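Predicted ATPase of the ABC class (Vibrio vulnificus, PDB 5D6A) is a predicted ABC-class ATPase that binds the ATP analogue AMP-PNP and probably hydrolyses ATP, though its cellular role is not established. Local coordinates at residues 29-43 with 146-159. Residues are numbered along the deposited sequence; the frame is centred on the assembly and turned at random.
Sequences IAKLKKLEKQNYRAY and LPAEGRDILAKKAI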
ATOM      1  N   ILE A  29       5.495 -44.988   9.686  1.00 85.25           N
ATOM      2  CA  ILE A  29       6.305 -44.835  10.898  1.00 86.10           C
ATOM      3  C   ILE A  29       7.684 -45.455  10.699  1.00 89.15           C
ATOM      4  O   ILE A  29       8.702 -44.774  10.833  1.00 88.04           O
ATOM      5  CB  ILE A  29       5.623 -45.473  12.128  1.00 86.28           C
ATOM      6  CG1 ILE A  29       4.414 -44.639  12.558  1.00 84.11           C
ATOM      7  CG2 ILE A  29       6.600 -45.566  13.295  1.00 87.85           C
ATOM      8  CD1 ILE A  29       3.565 -45.281  13.636  1.00 85.66           C
ATOM      9  N   ALA A  30       7.706 -46.743  10.365  1.00 92.91           N
ATOM     10  CA  ALA A  30       8.955 -47.474  10.144  1.00 96.65           C
ATOM     11  C   ALA A  30       9.787 -46.843   9.028  1.00 96.46           C
ATOM     12  O   ALA A  30      11.013 -46.763   9.126  1.00 97.68           O
ATOM     13  CB  ALA A  30       8.660 -48.930   9.821  1.00 99.41           C
ATOM     14  N   LYS A  31       9.108 -46.398   7.974  1.00 95.37           N
ATOM     15  CA  LYS A  31       9.762 -45.760   6.831  1.00 95.38           C
ATOM     16  C   LYS A  31      10.343 -44.402   7.224  1.00 93.89           C
ATOM     17  O   LYS A  31      11.338 -43.950   6.655  1.00 93.86           O
ATOM     18  CB  LYS A  31       8.755 -45.589   5.688  1.00 94.21           C
ATOM     19  CG  LYS A  31       9.319 -44.981   4.413  1.00 94.44           C
ATOM     20  CD  LYS A  31       8.254 -44.908   3.329  1.00 93.17           C
ATOM     21  CE  LYS A  31       8.814 -44.354   2.029  1.00 92.52           C
ATOM     22  NZ  LYS A  31       7.778 -44.302   0.962  1.00 91.62           N
ATOM     23  N   LEU A  32       9.713 -43.764   8.205  1.00 92.91           N
ATOM     24  CA  LEU A  32      10.137 -42.451   8.675  1.00 91.53           C
ATOM     25  C   LEU A  32      11.313 -42.550   9.658  1.00 91.72           C
ATOM     26  O   LEU A  32      12.154 -41.654   9.705  1.00 91.25           O
ATOM     27  CB  LEU A  32       8.939 -41.722   9.302  1.00 90.44           C
ATOM     28  CG  LEU A  32       9.072 -40.259   9.731  1.00 90.47           C
ATOM     29  CD1 LEU A  32       9.592 -39.375   8.608  1.00 89.58           C
ATOM     30  CD2 LEU A  32       7.723 -39.744  10.216  1.00 88.93           C
ATOM     31  N   LYS A  33      11.376 -43.637  10.428  1.00 91.89           N
ATOM     32  CA  LYS A  33      12.472 -43.842  11.386  1.00 94.07           C
ATOM     33  C   LYS A  33      13.833 -43.869  10.696  1.00 95.51           C
ATOM     34  O   LYS A  33      14.810 -43.326  11.212  1.00 96.54           O
ATOM     35  CB  LYS A  33      12.297 -45.154  12.159  1.00 96.13           C
ATOM     36  CG  LYS A  33      11.148 -45.181  13.153  1.00 94.87           C
ATOM     37  CD  LYS A  33      11.047 -46.553  13.805  1.00 97.32           C
ATOM     38  CE  LYS A  33       9.909 -46.631  14.810  1.00 96.69           C
ATOM     39  NZ  LYS A  33      10.084 -45.689  15.947  1.00 96.85           N
ATOM     40  N   LYS A  34      13.886 -44.510   9.530  1.00 95.28           N
ATOM     41  CA  LYS A  34      15.126 -44.631   8.760  1.00 96.53           C
ATOM     42  C   LYS A  34      15.702 -43.285   8.323  1.00 94.17           C
ATOM     43  O   LYS A  34      16.900 -43.173   8.069  1.00 95.73           O
ATOM     44  CB  LYS A  34      14.899 -45.501   7.519  1.00 97.91           C
ATOM     45  CG  LYS A  34      14.510 -46.940   7.816  1.00100.26           C
ATOM     46  CD  LYS A  34      14.338 -47.731   6.527  1.00101.14           C
ATOM     47  CE  LYS A  34      13.967 -49.180   6.799  1.00102.86           C
ATOM     48  NZ  LYS A  34      13.775 -49.940   5.534  1.00103.19           N
ATOM     49  N   LEU A  35      14.849 -42.269   8.243  1.00 90.23           N
ATOM     50  CA  LEU A  35      15.281 -40.941   7.818  1.00 89.51           C
ATOM     51  C   LEU A  35      15.910 -40.114   8.944  1.00 90.36           C
ATOM     52  O   LEU A  35      16.221 -38.941   8.744  1.00 90.16           O
ATOM     53  CB  LEU A  35      14.095 -40.174   7.219  1.00 86.63           C
ATOM     54  CG  LEU A  35      13.390 -40.835   6.029  1.00 85.28           C
ATOM     55  CD1 LEU A  35      12.225 -39.979   5.563  1.00 82.35           C
ATOM     56  CD2 LEU A  35      14.364 -41.085   4.888  1.00 86.96           C
ATOM     57  N   GLU A  36      16.106 -40.718  10.116  1.00 92.45           N
ATOM     58  CA  GLU A  36      16.690 -40.002  11.255  1.00 93.43           C
ATOM     59  C   GLU A  36      18.115 -39.517  10.961  1.00 95.28           C
ATOM     60  O   GLU A  36      18.942 -40.266  10.438  1.00 97.14           O
ATOM     61  CB  GLU A  36      16.678 -40.890  12.509  1.00 95.45           C
ATOM     62  CG  GLU A  36      17.212 -40.223  13.775  1.00 97.42           C
ATOM     63  CD  GLU A  36      16.396 -39.016  14.218  1.00 95.93           C
ATOM     64  OE1 GLU A  36      16.965 -38.120  14.877  1.00 98.34           O
ATOM     65  OE2 GLU A  36      15.190 -38.951  13.904  1.00 92.58           O
ATOM     66  N   LYS A  37      18.374 -38.252  11.295  1.00 94.92           N
ATOM     67  CA  LYS A  37      19.685 -37.606  11.102  1.00 97.30           C
ATOM     68  C   LYS A  37      20.185 -37.509   9.653  1.00 96.32           C
ATOM     69  O   LYS A  37      21.325 -37.104   9.420  1.00 99.07           O
ATOM     70  CB  LYS A  37      20.762 -38.268  11.979  1.00101.44           C
ATOM     71  CG  LYS A  37      20.572 -38.043  13.469  1.00102.52           C
ATOM     72  CD  LYS A  37      21.714 -38.652  14.267  1.00106.66           C
ATOM     73  CE  LYS A  37      21.552 -38.393  15.755  1.00107.94           C
ATOM     74  NZ  LYS A  37      22.682 -38.959  16.541  1.00112.53           N
ATOM     75  N   GLN A  38      19.342 -37.857   8.684  1.00 93.14           N
ATOM     76  CA  GLN A  38      19.743 -37.759   7.283  1.00 93.02           C
ATOM     77  C   GLN A  38      19.499 -36.341   6.769  1.00 91.17           C
ATOM     78  O   GLN A  38      18.883 -35.524   7.454  1.00 89.66           O
ATOM     79  CB  GLN A  38      18.996 -38.780   6.428  1.00 91.70           C
ATOM     80  CG  GLN A  38      19.316 -40.221   6.788  1.00 94.08           C
ATOM     81  CD  GLN A  38      18.681 -41.220   5.841  1.00 93.75           C
ATOM     82  OE1 GLN A  38      17.969 -40.848   4.907  1.00 91.97           O
ATOM     83  NE2 GLN A  38      18.943 -42.501   6.073  1.00 95.80           N
ATOM     84  N   ASN A  39      19.988 -36.055   5.567  1.00 91.61           N
ATOM     85  CA  ASN A  39      19.836 -34.731   4.967  1.00 90.13           C
ATOM     86  C   ASN A  39      18.353 -34.384   4.801  1.00 86.21           C
ATOM     87  O   ASN A  39      17.535 -35.259   4.520  1.00 84.89           O
ATOM     88  CB  ASN A  39      20.559 -34.681   3.615  1.00 91.75           C
ATOM     89  CG  ASN A  39      20.691 -33.272   3.066  1.00 92.06           C
ATOM     90  OD1 ASN A  39      20.592 -32.290   3.804  1.00 91.60           O
ATOM     91  ND2 ASN A  39      20.943 -33.167   1.768  1.00 92.97           N
ATOM     92  N   TYR A  40      18.017 -33.105   4.970  1.00 84.56           N
ATOM     93  CA  TYR A  40      16.622 -32.643   4.872  1.00 81.18           C
ATOM     94  C   TYR A  40      15.980 -33.029   3.540  1.00 79.47           C
ATOM     95  O   TYR A  40      14.759 -33.153   3.437  1.00 75.48           O
ATOM     96  CB  TYR A  40      16.549 -31.125   5.057  1.00 81.01           C
ATOM     97  CG  TYR A  40      15.158 -30.607   5.352  1.00 78.20           C
ATOM     98  CD1 TYR A  40      14.655 -30.630   6.648  1.00 77.71           C
ATOM     99  CD2 TYR A  40      14.352 -30.086   4.345  1.00 76.15           C
ATOM    100  CE1 TYR A  40      13.388 -30.157   6.935  1.00 74.72           C
ATOM    101  CE2 TYR A  40      13.082 -29.607   4.625  1.00 73.38           C
ATOM    102  CZ  TYR A  40      12.607 -29.647   5.923  1.00 72.77           C
ATOM    103  OH  TYR A  40      11.351 -29.175   6.223  1.00 70.43           O
ATOM    104  N   ARG A  41      16.818 -33.208   2.525  1.00 82.38           N
ATOM    105  CA  ARG A  41      16.363 -33.603   1.199  1.00 83.02           C
ATOM    106  C   ARG A  41      15.608 -34.933   1.256  1.00 80.96           C
ATOM    107  O   ARG A  41      14.694 -35.171   0.465  1.00 79.62           O
ATOM    108  CB  ARG A  41      17.570 -33.741   0.265  1.00 88.46           C
ATOM    109  CG  ARG A  41      17.220 -33.981  -1.193  1.00 90.62           C
ATOM    110  CD  ARG A  41      18.466 -34.236  -2.024  1.00 96.02           C
ATOM    111  NE  ARG A  41      18.146 -34.348  -3.445  1.00 98.89           N
ATOM    112  CZ  ARG A  41      17.645 -35.437  -4.029  1.00100.09           C
ATOM    113  NH1 ARG A  41      17.377 -36.529  -3.318  1.00 99.73           N
ATOM    114  NH2 ARG A  41      17.391 -35.424  -5.334  1.00101.65           N
ATOM    115  N   ALA A  42      15.992 -35.787   2.204  1.00 80.31           N
ATOM    116  CA  ALA A  42      15.385 -37.113   2.362  1.00 79.18           C
ATOM    117  C   ALA A  42      13.861 -37.111   2.571  1.00 75.38           C
ATOM    118  O   ALA A  42      13.209 -38.121   2.307  1.00 74.68           O
ATOM    119  CB  ALA A  42      16.069 -37.874   3.490  1.00 81.06           C
ATOM    120  N   TYR A  43      13.294 -36.000   3.046  1.00 72.92           N
ATOM    121  CA  TYR A  43      11.835 -35.931   3.233  1.00 70.18           C
ATOM    122  C   TYR A  43      11.057 -36.218   1.943  1.00 70.16           C
ATOM    123  O   TYR A  43       9.894 -36.615   1.996  1.00 68.50           O
ATOM    124  CB  TYR A  43      11.383 -34.580   3.805  1.00 68.10           C
ATOM    125  CG  TYR A  43      11.461 -34.447   5.315  1.00 67.15           C
ATOM    126  CD1 TYR A  43      10.618 -35.192   6.135  1.00 65.58           C
ATOM    127  CD2 TYR A  43      12.314 -33.528   5.919  1.00 67.55           C
ATOM    128  CE1 TYR A  43      10.657 -35.062   7.512  1.00 65.51           C
ATOM    129  CE2 TYR A  43      12.356 -33.389   7.297  1.00 67.37           C
ATOM    130  CZ  TYR A  43      11.527 -34.159   8.088  1.00 66.40           C
ATOM    131  OH  TYR A  43      11.561 -34.026   9.457  1.00 66.66           O
ATOM    132  N   LEU A 146       7.823 -29.328   8.496  1.00 56.46           N
ATOM    133  CA  LEU A 146       8.659 -30.469   8.880  1.00 59.67           C
ATOM    134  C   LEU A 146       9.907 -30.019   9.653  1.00 63.86           C
ATOM    135  O   LEU A 146      10.649 -29.156   9.182  1.00 65.48           O
ATOM    136  CB  LEU A 146       9.048 -31.273   7.635  1.00 59.70           C
ATOM    137  CG  LEU A 146       7.872 -31.835   6.823  1.00 57.15           C
ATOM    138  CD1 LEU A 146       8.361 -32.502   5.549  1.00 58.01           C
ATOM    139  CD2 LEU A 146       7.047 -32.810   7.651  1.00 56.39           C
ATOM    140  N   PRO A 147      10.143 -30.617  10.839  1.00 66.91           N
ATOM    141  CA  PRO A 147      11.254 -30.245  11.715  1.00 70.75           C
ATOM    142  C   PRO A 147      12.607 -30.855  11.363  1.00 75.20           C
ATOM    143  O   PRO A 147      12.692 -31.811  10.592  1.00 75.14           O
ATOM    144  CB  PRO A 147      10.799 -30.775  13.072  1.00 70.93           C
ATOM    145  CG  PRO A 147      10.040 -32.009  12.729  1.00 69.65           C
ATOM    146  CD  PRO A 147       9.365 -31.735  11.408  1.00 66.84           C
ATOM    147  N   ALA A 148      13.652 -30.290  11.964  1.00 79.85           N
ATOM    148  CA  ALA A 148      15.021 -30.735  11.753  1.00 84.67           C
ATOM    149  C   ALA A 148      15.948 -29.969  12.692  1.00 89.62           C
ATOM    150  O   ALA A 148      15.586 -28.901  13.189  1.00 89.23           O
ATOM    151  CB  ALA A 148      15.431 -30.509  10.305  1.00 84.66           C
ATOM    152  N   GLU A 149      17.138 -30.519  12.931  1.00 94.97           N
ATOM    153  CA  GLU A 149      18.129 -29.869  13.799  1.00100.29           C
ATOM    154  C   GLU A 149      19.060 -29.012  12.939  1.00101.85           C
ATOM    155  O   GLU A 149      20.259 -29.273  12.836  1.00104.91           O
ATOM    156  CB  GLU A 149      18.913 -30.906  14.625  1.00104.93           C
ATOM    157  CG  GLU A 149      19.609 -31.996  13.815  1.00107.55           C
ATOM    158  CD  GLU A 149      20.427 -32.953  14.666  1.00112.80           C
ATOM    159  OE1 GLU A 149      20.380 -32.846  15.910  1.00116.65           O
ATOM    160  OE2 GLU A 149      21.121 -33.820  14.088  1.00113.70           O
ATOM    161  N   GLY A 150      18.489 -27.975  12.334  1.00 94.97           N
ATOM    162  CA  GLY A 150      19.230 -27.094  11.441  1.00 96.98           C
ATOM    163  C   GLY A 150      19.000 -27.571  10.021  1.00 98.02           C
ATOM    164  O   GLY A 150      18.498 -26.826   9.177  1.00100.08           O
ATOM    165  N   ARG A 151      19.370 -28.825   9.766  1.00 98.96           N
ATOM    166  CA  ARG A 151      19.179 -29.429   8.446  1.00 98.55           C
ATOM    167  C   ARG A 151      18.974 -30.945   8.548  1.00 96.19           C
ATOM    168  O   ARG A 151      18.322 -31.542   7.695  1.00 94.77           O
ATOM    169  CB  ARG A 151      20.380 -29.137   7.552  1.00103.95           C
ATOM    170  CG  ARG A 151      20.141 -29.353   6.063  1.00105.84           C
ATOM    171  CD  ARG A 151      19.222 -28.278   5.497  1.00105.05           C
ATOM    172  NE  ARG A 151      19.159 -28.314   4.037  1.00108.26           N
ATOM    173  CZ  ARG A 151      18.486 -27.442   3.287  1.00110.09           C
ATOM    174  NH1 ARG A 151      18.497 -27.561   1.964  1.00111.49           N
ATOM    175  NH2 ARG A 151      17.803 -26.447   3.849  1.00109.07           N
ATOM    176  N   ASP A 152      19.544 -31.570   9.579  1.00 95.37           N
ATOM    177  CA  ASP A 152      19.382 -33.010   9.772  1.00 93.73           C
ATOM    178  C   ASP A 152      17.962 -33.306  10.258  1.00 89.32           C
ATOM    179  O   ASP A 152      17.452 -32.646  11.164  1.00 87.16           O
ATOM    180  CB  ASP A 152      20.421 -33.556  10.757  1.00 95.64           C
ATOM    181  CG  ASP A 152      21.849 -33.338  10.285  1.00 97.99           C
ATOM    182  OD1 ASP A 152      22.043 -32.697   9.231  1.00 97.12           O
ATOM    183  OD2 ASP A 152      22.778 -33.804  10.976  1.00 99.90           O
ATOM    184  N   ILE A 153      17.340 -34.310   9.650  1.00 86.99           N
ATOM    185  CA  ILE A 153      15.960 -34.679   9.961  1.00 83.40           C
ATOM    186  C   ILE A 153      15.747 -35.273  11.353  1.00 82.40           C
ATOM    187  O   ILE A 153      16.465 -36.182  11.772  1.00 83.80           O
ATOM    188  CB  ILE A 153      15.415 -35.686   8.921  1.00 82.97           C
ATOM    189  CG1 ILE A 153      15.412 -35.055   7.524  1.00 83.35           C
ATOM    190  CG2 ILE A 153      14.017 -36.159   9.309  1.00 81.21           C
ATOM    191  CD1 ILE A 153      14.896 -35.962   6.427  1.00 82.88           C
ATOM    192  N   LEU A 154      14.744 -34.741  12.051  1.00 80.01           N
ATOM    193  CA  LEU A 154      14.337 -35.236  13.361  1.00 78.90           C
ATOM    194  C   LEU A 154      13.095 -36.083  13.124  1.00 75.53           C
ATOM    195  O   LEU A 154      11.970 -35.585  13.167  1.00 71.63           O
ATOM    196  CB  LEU A 154      14.022 -34.084  14.318  1.00 78.58           C
ATOM    197  CG  LEU A 154      15.190 -33.198  14.749  1.00 80.72           C
ATOM    198  CD1 LEU A 154      14.685 -32.034  15.590  1.00 79.83           C
ATOM    199  CD2 LEU A 154      16.232 -34.006  15.513  1.00 83.15           C
ATOM    200  N   ALA A 155      13.316 -37.365  12.852  1.00 76.04           N
ATOM    201  CA  ALA A 155      12.231 -38.299  12.572  1.00 74.99           C
ATOM    202  C   ALA A 155      11.288 -38.462  13.754  1.00 74.50           C
ATOM    203  O   ALA A 155      10.073 -38.435  13.583  1.00 74.46           O
ATOM    204  CB  ALA A 155      12.788 -39.653  12.159  1.00 76.83           C
ATOM    205  N   LYS A 156      11.844 -38.622  14.951  1.00 76.37           N
ATOM    206  CA  LYS A 156      11.024 -38.809  16.149  1.00 75.55           C
ATOM    207  C   LYS A 156      10.030 -37.667  16.350  1.00 72.64           C
ATOM    208  O   LYS A 156       8.894 -37.896  16.765  1.00 71.96           O
ATOM    209  CB  LYS A 156      11.900 -38.972  17.395  1.00 78.07           C
ATOM    210  CG  LYS A 156      11.104 -39.300  18.648  1.00 78.87           C
ATOM    211  CD  LYS A 156      11.999 -39.639  19.824  1.00 81.80           C
ATOM    212  CE  LYS A 156      11.169 -40.067  21.022  1.00 82.45           C
ATOM    213  NZ  LYS A 156      12.014 -40.461  22.179  1.00 85.38           N
ATOM    214  N   LYS A 157      10.458 -36.442  16.051  1.00 71.56           N
ATOM    215  CA  LYS A 157       9.588 -35.280  16.197  1.00 68.78           C
ATOM    216  C   LYS A 157       8.547 -35.353  15.077  1.00 66.21           C
ATOM    217  O   LYS A 157       7.351 -35.195  15.318  1.00 64.95           O
ATOM    218  CB  LYS A 157      10.392 -33.979  16.089  1.00 69.38           C
ATOM    219  CG  LYS A 157       9.860 -32.825  16.933  1.00 69.64           C
ATOM    220  CD  LYS A 157       8.367 -32.588  16.787  1.00 68.54           C
ATOM    221  CE  LYS A 157       7.911 -31.445  17.680  1.00 68.96           C
ATOM    222  NZ  LYS A 157       6.435 -31.249  17.634  1.00 68.08           N
ATOM    223  N   ALA A 158       9.018 -35.611  13.857  1.00 65.16           N
ATOM    224  CA  ALA A 158       8.146 -35.728  12.685  1.00 62.90           C
ATOM    225  C   ALA A 158       7.062 -36.783  12.904  1.00 61.63           C
ATOM    226  O   ALA A 158       5.909 -36.583  12.521  1.00 59.53           O
ATOM    227  CB  ALA A 158       8.965 -36.060  11.447  1.00 63.86           C
ATOM    228  N   ILE A 159       7.446 -37.904  13.514  1.00 62.36           N
ATOM    229  CA  ILE A 159       6.511 -38.984  13.827  1.00 62.24           C
ATOM    230  C   ILE A 159       5.446 -38.465  14.790  1.00 60.92           C
ATOM    231  O   ILE A 159       4.249 -38.657  14.570  1.00 60.46           O
ATOM    232  CB  ILE A 159       7.236 -40.196  14.464  1.00 64.67           C
ATOM    233  CG1 ILE A 159       8.140 -40.886  13.437  1.00 65.81           C
ATOM    234  CG2 ILE A 159       6.239 -41.225  14.981  1.00 65.15           C
ATOM    235  CD1 ILE A 159       9.008 -41.980  14.021  1.00 67.89           C
TER
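The ring of Y43 is clasped between two aliphatic side chains of 146-159: CD1 of L146 lies over one face and CD1 of I153 over the opposite one, each 3.8 Å from the ring centroid, a CH-pi contact on both sides. A tyrosine suits this place because its flat ring fills the slot while its hydroxyl, at the far end, donates to the backbone: Y43 OH reaches P147 O at 2.7 Å, in the carbonyl plane. The edge of the same ring is turned to the face of Y40, whose CD1 meets the methyl of A148 at 3.7 Å.

I153 sends CD1 to Y43 and the methyl of A42, and CG2 to the tyrosine hydroxyl end. Its backbone is gripped at both polar atoms: I153 N gives a nearly straight bond of 2.9 Å to Q38 O, and I153 O accepts from K37 N. Beyond it, the small methyl of A155 faces the carbonyl of L32 near the end of helix 23-33, and the side chains of L32 and I159 run past each other in opposite directions, CD2 of L32 against CG1 of I159.

The outer side is looser and polar. K37, Q38 and E149 are exposed there, and R151 lays its aliphatic part near Y40 CB while its guanidinium forms a salt bridge with D65; the residue also packs against R151 of the second subunit. At this margin E36, with CG anti to the backbone N and the chain bent at chi2 (62°), brings the syn side of OE2 to A155 N at 2.7 Å. The bond is bent (N-H...O 133°), to an amide in the first turn of helix 155-172, right after the N-cap residue L154. Segments 29-33 and 155-159 run roughly antiparallel, at 154°. The end of helix 23-33 and the beta turns after it (type I K33-E36, type II L35-Q38) thus pack on a short, weakly bonded hairpin-like turn and the start of helix 155-172, within the N-terminal region of this ABC-class ATPase.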